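Local coordinates for protein 6-phosphogluconate dehydrogenase (Decarboxylating) (Geobacter metallireducens, PDB 4E21) that probably catalyses the NADP-dependent oxidative decarboxylation of 6-phosphogluconate, a step of the pentose phosphate pathway, at residues S283-A286 against L287-P291; I265-V268 against W269-G272; V300-G304 against E305-T309. All blocks are in the same frame, centred on the assembly; numbering follows the deposited sequence.

All three contacts are local turns within the helical C-terminal part of the 6-phosphogluconate dehydrogenase fold. Interaction 2, at the end of helix 262-269 and the loop after it, precedes interaction 1 on the next helix, 278-289. Their centres are 13 Å apart, and they touch: Ala284 CA lies 3.4 Å from Thr266 OG1, and Ala284 CB packs on Arg270 CD at 4.1 Å. Both also meet the third subunit. Interaction 3, at the start of helix 305-316, stands apart, its centre 24 Å from that of interaction 1 and 29 Å from that of interaction 2. It shares the second subunit as a neighbour with interaction 1, and the side chain of Ser303 lies about 3 Å from a bound methylpentanediol, probably from the crystallisation liquor.

Interaction 1: S283-A286 against L287-P291; sequences SATA and LLDSP
Leu287 N and Ser283 O are joined at 2.9 Å in the last turns of helix 278-289, where four successive i to i+4 backbone bonds run up to the C-terminal end of the helix. Leu288 N repeats the bond on Ala284 O. Asp289 N follows on Thr285 O, and Ser290 N closes the series on Ala286 O at 2.8 Å, though less straight, with an N-H...O angle of 138°. Ser290 is the first residue to leave helical backbone angles.

The side chains fan out round the axis and meet the preceding turn mainly at its carbonyl oxygens. Leu287 has CG anti to its carbonyl carbon (chi1 -77°), which lays the branch back over the earlier turn, with Leu287 CG 3.4 Å from Ser283 O. On this flank Leu287 also packs on Thr266 of helix 262-269 and on Leu343 of the second subunit. Leu288 turns its CG anti to the backbone N instead (chi1 -172°); its CB lies 3.3 Å from Ala284 O, and the side chain packs on Arg189 of the third subunit. This helix end therefore meets two neighbouring subunits. Beyond it, Ser290 OG bonds to Glu295. On the more exposed flank, Asp289 OD1 comes within 4.3 Å of Thr285 CG2, while Thr285 OG1 bonds back to Asp281 O.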
loop_
_atom_site.group_PDB
_atom_site.type_symbol
_atom_site.label_atom_id
_atom_site.label_comp_id
_atom_site.label_asym_id
_atom_site.label_seq_id
_atom_site.Cartn_x
_atom_site.Cartn_y
_atom_site.Cartn_z
ATOM N N SER B 283 0.190 -22.791 -7.612
ATOM C CA SER B 283 -0.816 -22.029 -8.346
ATOM C C SER B 283 -1.170 -22.748 -9.634
ATOM O O SER B 283 -2.339 -22.831 -9.992
ATOM C CB SER B 283 -0.306 -20.625 -8.684
ATOM O OG SER B 283 -0.236 -19.844 -7.501
ATOM N N ALA B 284 -0.148 -23.252 -10.324
ATOM C CA ALA B 284 -0.361 -23.983 -11.562
ATOM C C ALA B 284 -1.209 -25.234 -11.318
ATOM O O ALA B 284 -2.084 -25.581 -12.121
ATOM C CB ALA B 284 0.980 -24.367 -12.190
ATOM N N THR B 285 -0.951 -25.908 -10.199
ATOM C CA THR B 285 -1.663 -27.146 -9.893
ATOM C C THR B 285 -3.108 -26.853 -9.574
ATOM O O THR B 285 -4.003 -27.526 -10.084
ATOM C CB THR B 285 -0.990 -27.908 -8.769
ATOM O OG1 THR B 285 0.297 -28.328 -9.231
ATOM C CG2 THR B 285 -1.815 -29.117 -8.367
ATOM N N ALA B 286 -3.338 -25.821 -8.766
ATOM C CA ALA B 286 -4.701 -25.407 -8.447
ATOM C C ALA B 286 -5.480 -24.951 -9.689
ATOM O O ALA B 286 -6.661 -25.243 -9.837
ATOM C CB ALA B 286 -4.691 -24.316 -7.394
ATOM N N LEU B 287 -4.829 -24.207 -10.570
ATOM C CA LEU B 287 -5.532 -23.679 -11.737
ATOM C C LEU B 287 -5.807 -24.769 -12.767
ATOM O O LEU B 287 -6.847 -24.754 -13.411
ATOM C CB LEU B 287 -4.777 -22.501 -12.344
ATOM C CG LEU B 287 -5.001 -21.251 -11.504
ATOM C CD1 LEU B 287 -3.937 -20.238 -11.843
ATOM C CD2 LEU B 287 -6.389 -20.686 -11.764
ATOM N N LEU B 288 -4.885 -25.729 -12.895
ATOM C CA LEU B 288 -5.110 -26.917 -13.722
ATOM C C LEU B 288 -6.349 -27.666 -13.249
ATOM O O LEU B 288 -7.153 -28.129 -14.041
ATOM C CB LEU B 288 -3.912 -27.866 -13.651
ATOM C CG LEU B 288 -3.946 -29.049 -14.631
ATOM C CD1 LEU B 288 -3.944 -28.539 -16.053
ATOM C CD2 LEU B 288 -2.775 -29.988 -14.433
ATOM N N ASP B 289 -6.492 -27.778 -11.938
ATOM C CA ASP B 289 -7.594 -28.522 -11.357
ATOM C C ASP B 289 -8.881 -27.731 -11.406
ATOM O O ASP B 289 -9.964 -28.300 -11.503
ATOM C CB ASP B 289 -7.276 -28.905 -9.910
ATOM C CG ASP B 289 -6.704 -30.302 -9.799
ATOM O OD1 ASP B 289 -5.486 -30.494 -10.075
ATOM O OD2 ASP B 289 -7.493 -31.212 -9.441
ATOM N N SER B 290 -8.757 -26.413 -11.322
ATOM C CA SER B 290 -9.928 -25.559 -11.323
ATOM C C SER B 290 -9.605 -24.216 -11.975
ATOM O O SER B 290 -9.143 -23.289 -11.310
ATOM C CB SER B 290 -10.426 -25.365 -9.896
ATOM O OG SER B 290 -11.696 -24.752 -9.911
ATOM N N PRO B 291 -9.837 -24.113 -13.289
ATOM C CA PRO B 291 -9.482 -22.897 -14.032
ATOM C C PRO B 291 -10.219 -21.653 -13.539
ATOM O O PRO B 291 -9.685 -20.565 -13.686
ATOM C CB PRO B 291 -9.873 -23.241 -15.464
ATOM C CG PRO B 291 -9.749 -24.739 -15.532
ATOM C CD PRO B 291 -10.249 -25.205 -14.187
#

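Interaction 2: I265-V268 against W269-G272; sequences ITEV and WRRG
Ile265 and Trp269 run side by side in the same direction at the buried end of helix 262-269, and the Ile265 methyl CG2 lies over one face of the indole, 3.6 Å from the centroid of the six-membered ring and 15° off its normal, a CH-pi contact. Trp269 N also bonds to Ile265 O at 3.0 Å, within the backbone turn from which both side chains leave. The tryptophan also meets His213 of the third subunit edge-to-face.

Glu267 starts away from the following residues, but its bend at chi2 brings the carboxylate back to two arginines. Glu267 OE2 accepts from Arg270 NH1 at 3.0 Å on its syn side and from Arg271 NH1 at 2.9 Å through its anti lone pair. Each guanidinium presents its edge, with planes 62° and 42° from the carboxylate. One water bridges OE2 to Arg271 NH2; another joins Glu267 O to Arg271 NH1. The remaining oxygen, OE1, bonds to Thr183 of the third subunit, whereas Arg270 NE pairs with Asp281. With both arginines also bonded to main-chain carbonyls of that subunit, the whole forms a buried salt-bridge network at a subunit interface.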
loop_
_atom_site.group_PDB
_atom_site.type_symbol
_atom_site.label_atom_id
_atom_site.label_comp_id
_atom_site.label_asym_id
_atom_site.label_seq_id
_atom_site.Cartn_x
_atom_site.Cartn_y
_atom_site.Cartn_z
ATOM N N ILE B 265 -0.668 -20.180 -18.568
ATOM C CA ILE B 265 0.307 -19.131 -18.304
ATOM C C ILE B 265 1.167 -19.426 -17.071
ATOM O O ILE B 265 2.397 -19.291 -17.130
ATOM C CB ILE B 265 -0.353 -17.748 -18.185
ATOM C CG1 ILE B 265 -0.844 -17.285 -19.559
ATOM C CG2 ILE B 265 0.627 -16.719 -17.586
ATOM C CD1 ILE B 265 -1.804 -16.152 -19.457
ATOM N N THR B 266 0.536 -19.818 -15.962
ATOM C CA THR B 266 1.308 -20.238 -14.803
ATOM C C THR B 266 2.188 -21.438 -15.142
ATOM O O THR B 266 3.348 -21.496 -14.708
ATOM C CB THR B 266 0.444 -20.528 -13.534
ATOM O OG1 THR B 266 -0.590 -21.468 -13.850
ATOM C CG2 THR B 266 -0.186 -19.239 -13.029
ATOM N N GLU B 267 1.662 -22.396 -15.914
ATOM C CA GLU B 267 2.504 -23.529 -16.321
ATOM C C GLU B 267 3.743 -23.042 -17.079
ATOM O O GLU B 267 4.856 -23.421 -16.736
ATOM C CB GLU B 267 1.746 -24.544 -17.169
ATOM C CG GLU B 267 2.629 -25.725 -17.570
ATOM C CD GLU B 267 3.086 -26.548 -16.358
ATOM O OE1 GLU B 267 2.312 -26.668 -15.392
ATOM O OE2 GLU B 267 4.213 -27.076 -16.372
ATOM N N VAL B 268 3.553 -22.182 -18.093
ATOM C CA VAL B 268 4.684 -21.700 -18.899
ATOM C C VAL B 268 5.726 -20.912 -18.103
ATOM O O VAL B 268 6.926 -20.962 -18.415
ATOM C CB VAL B 268 4.236 -20.877 -20.156
ATOM C CG1 VAL B 268 4.053 -19.401 -19.817
ATOM C CG2 VAL B 268 5.269 -21.007 -21.240
ATOM N N TRP B 269 5.277 -20.187 -17.078
ATOM C CA TRP B 269 6.211 -19.486 -16.191
ATOM C C TRP B 269 7.132 -20.399 -15.349
ATOM O O TRP B 269 8.151 -19.933 -14.854
ATOM C CB TRP B 269 5.490 -18.514 -15.264
ATOM C CG TRP B 269 4.940 -17.280 -15.936
ATOM C CD1 TRP B 269 5.337 -16.727 -17.138
ATOM C CD2 TRP B 269 3.924 -16.416 -15.419
ATOM N NE1 TRP B 269 4.618 -15.582 -17.391
ATOM C CE2 TRP B 269 3.744 -15.370 -16.351
ATOM C CE3 TRP B 269 3.140 -16.429 -14.260
ATOM C CZ2 TRP B 269 2.805 -14.345 -16.153
ATOM C CZ3 TRP B 269 2.213 -15.412 -14.070
ATOM C CH2 TRP B 269 2.057 -14.382 -15.012
ATOM N N ARG B 270 6.792 -21.681 -15.204
ATOM C CA ARG B 270 7.614 -22.601 -14.404
ATOM C C ARG B 270 8.962 -22.903 -15.053
ATOM O O ARG B 270 9.887 -23.348 -14.371
ATOM C CB ARG B 270 6.886 -23.913 -14.127
ATOM C CG ARG B 270 5.503 -23.747 -13.582
ATOM C CD ARG B 270 4.873 -25.079 -13.261
ATOM N NE ARG B 270 5.747 -25.887 -12.402
ATOM C CZ ARG B 270 6.199 -27.096 -12.730
ATOM N NH1 ARG B 270 5.845 -27.643 -13.891
ATOM N NH2 ARG B 270 7.005 -27.759 -11.906
ATOM N N ARG B 271 9.083 -22.648 -16.360
ATOM C CA ARG B 271 10.335 -22.905 -17.072
ATOM C C ARG B 271 10.894 -21.670 -17.795
ATOM O O ARG B 271 10.294 -21.125 -18.731
ATOM C CB ARG B 271 10.162 -24.079 -18.030
ATOM C CG ARG B 271 9.710 -25.355 -17.356
ATOM C CD ARG B 271 9.424 -26.439 -18.375
ATOM N NE ARG B 271 9.014 -27.704 -17.772
ATOM C CZ ARG B 271 7.768 -27.984 -17.418
ATOM N NH1 ARG B 271 6.818 -27.077 -17.575
ATOM N NH2 ARG B 271 7.470 -29.161 -16.891
ATOM N N GLY B 272 12.052 -21.222 -17.338
ATOM C CA GLY B 272 12.714 -20.099 -17.956
ATOM C C GLY B 272 12.341 -18.693 -17.510
ATOM O O GLY B 272 12.958 -17.732 -17.991
HETATM O O HOH W 1 6.692 -24.445 -18.584
HETATM O O HOH W 2 4.760 -29.738 -16.416
#

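Interaction 3: V300-G304 against E305-T309; sequences VSDSG and EGRWT
With chi1 at 80°, Asp302 holds CG between its backbone N and carbonyl carbon and directs its carboxylate at Arg307, whose chain reaches out extended from CG to NE. Arg307 grips it side-on with two nitrogens: Arg307 NE meets Asp302 OD2 at 2.8 Å, nearly straight at 174°, and Arg307 NH2 meets Asp302 OD1 at 2.8 Å on its syn lone pair. The side chains cross at about a right angle, yet the two flat groups are nearly coplanar, which suits this paired grip. OD1 has a second cationic partner in Arg334, an arrangement that would probably keep the carboxylate ionised.

A water donates to Asp302 OD2 and accepts from Gly304 N, the latter at 2.7 Å, and thereby ties the aspartate to the residue preceding the helix. Gly304 O accepts from Trp308 N at 2.9 Å and lies over one face of the indole, while Gly304 CA makes a CH-pi contact with the five-membered ring. His118 meets the indole edge-to-face. One residue on, Thr309 N and OG1 both reach Glu305 O, from opposite faces of its plane. The arrangement is a helix N-terminus with glycine at the N-cap, where helix 305-316 begins and a salt bridge fastens the incoming loop to its first turn.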
loop_
_atom_site.group_PDB
_atom_site.type_symbol
_atom_site.label_atom_id
_atom_site.label_comp_id
_atom_site.label_asym_id
_atom_site.label_seq_id
_atom_site.Cartn_x
_atom_site.Cartn_y
_atom_site.Cartn_z
ATOM N N VAL B 300 -10.298 -15.472 3.095
ATOM C CA VAL B 300 -8.959 -15.985 3.352
ATOM C C VAL B 300 -8.619 -15.778 4.825
ATOM O O VAL B 300 -8.708 -14.661 5.341
ATOM C CB VAL B 300 -7.897 -15.284 2.479
ATOM C CG1 VAL B 300 -6.542 -15.902 2.723
ATOM C CG2 VAL B 300 -8.276 -15.353 0.979
ATOM N N SER B 301 -8.247 -16.863 5.490
ATOM C CA SER B 301 -7.857 -16.831 6.883
ATOM C C SER B 301 -6.403 -16.441 6.977
ATOM O O SER B 301 -5.683 -16.440 5.980
ATOM C CB SER B 301 -8.032 -18.217 7.517
ATOM O OG SER B 301 -9.402 -18.557 7.640
ATOM N N ASP B 302 -5.978 -16.121 8.191
ATOM C CA ASP B 302 -4.582 -15.833 8.474
ATOM C C ASP B 302 -4.328 -16.359 9.896
ATOM O O ASP B 302 -5.186 -16.200 10.766
ATOM C CB ASP B 302 -4.336 -14.324 8.389
ATOM C CG ASP B 302 -4.782 -13.592 9.639
ATOM O OD1 ASP B 302 -5.976 -13.213 9.740
ATOM O OD2 ASP B 302 -3.929 -13.400 10.537
ATOM N N SER B 303 -3.170 -16.975 10.139
ATOM C CA SER B 303 -2.960 -17.707 11.390
ATOM C C SER B 303 -2.166 -16.995 12.478
ATOM O O SER B 303 -2.010 -17.521 13.582
ATOM C CB SER B 303 -2.345 -19.078 11.119
ATOM O OG SER B 303 -3.224 -19.834 10.309
ATOM N N GLY B 304 -1.659 -15.812 12.180
ATOM C CA GLY B 304 -1.009 -15.033 13.211
ATOM C C GLY B 304 0.370 -14.567 12.821
ATOM O O GLY B 304 0.706 -13.407 13.025
ATOM N N GLU B 305 1.179 -15.455 12.264
ATOM C CA GLU B 305 2.559 -15.101 11.942
ATOM C C GLU B 305 2.644 -13.891 11.017
ATOM O O GLU B 305 3.552 -13.088 11.140
ATOM C CB GLU B 305 3.293 -16.283 11.336
ATOM C CG GLU B 305 3.864 -17.241 12.387
ATOM C CD GLU B 305 2.979 -18.452 12.652
ATOM O OE1 GLU B 305 1.882 -18.564 12.019
ATOM O OE2 GLU B 305 3.404 -19.289 13.501
ATOM N N GLY B 306 1.691 -13.757 10.101
ATOM C CA GLY B 306 1.617 -12.576 9.260
ATOM C C GLY B 306 1.406 -11.321 10.088
ATOM O O GLY B 306 2.079 -10.307 9.865
ATOM N N ARG B 307 0.474 -11.360 11.037
ATOM C CA ARG B 307 0.291 -10.204 11.905
ATOM C C ARG B 307 1.538 -9.912 12.735
ATOM O O ARG B 307 1.936 -8.753 12.866
ATOM C CB ARG B 307 -0.917 -10.366 12.823
ATOM C CG ARG B 307 -2.149 -10.755 12.092
ATOM C CD ARG B 307 -3.362 -10.714 12.975
ATOM N NE ARG B 307 -4.495 -11.394 12.348
ATOM C CZ ARG B 307 -5.765 -11.148 12.658
ATOM N NH1 ARG B 307 -6.050 -10.230 13.574
ATOM N NH2 ARG B 307 -6.741 -11.825 12.063
ATOM N N TRP B 308 2.130 -10.951 13.319
ATOM C CA TRP B 308 3.291 -10.767 14.183
ATOM C C TRP B 308 4.434 -10.142 13.403
ATOM O O TRP B 308 5.201 -9.365 13.938
ATOM C CB TRP B 308 3.746 -12.092 14.812
ATOM C CG TRP B 308 2.634 -12.831 15.496
ATOM C CD1 TRP B 308 1.450 -12.305 15.937
ATOM C CD2 TRP B 308 2.611 -14.223 15.850
ATOM N NE1 TRP B 308 0.681 -13.285 16.514
ATOM C CE2 TRP B 308 1.369 -14.472 16.478
ATOM C CE3 TRP B 308 3.515 -15.281 15.691
ATOM C CZ2 TRP B 308 1.008 -15.745 16.954
ATOM C CZ3 TRP B 308 3.156 -16.552 16.162
ATOM C CH2 TRP B 308 1.914 -16.770 16.784
ATOM N N THR B 309 4.545 -10.496 12.134
ATOM C CA THR B 309 5.607 -9.969 11.278
ATOM C C THR B 309 5.473 -8.465 11.110
ATOM O O THR B 309 6.457 -7.730 11.226
ATOM C CB THR B 309 5.599 -10.610 9.857
ATOM O OG1 THR B 309 5.833 -12.020 9.952
ATOM C CG2 THR B 309 6.676 -9.994 8.997
HETATM O O HOH W 3 -1.468 -13.969 10.248
#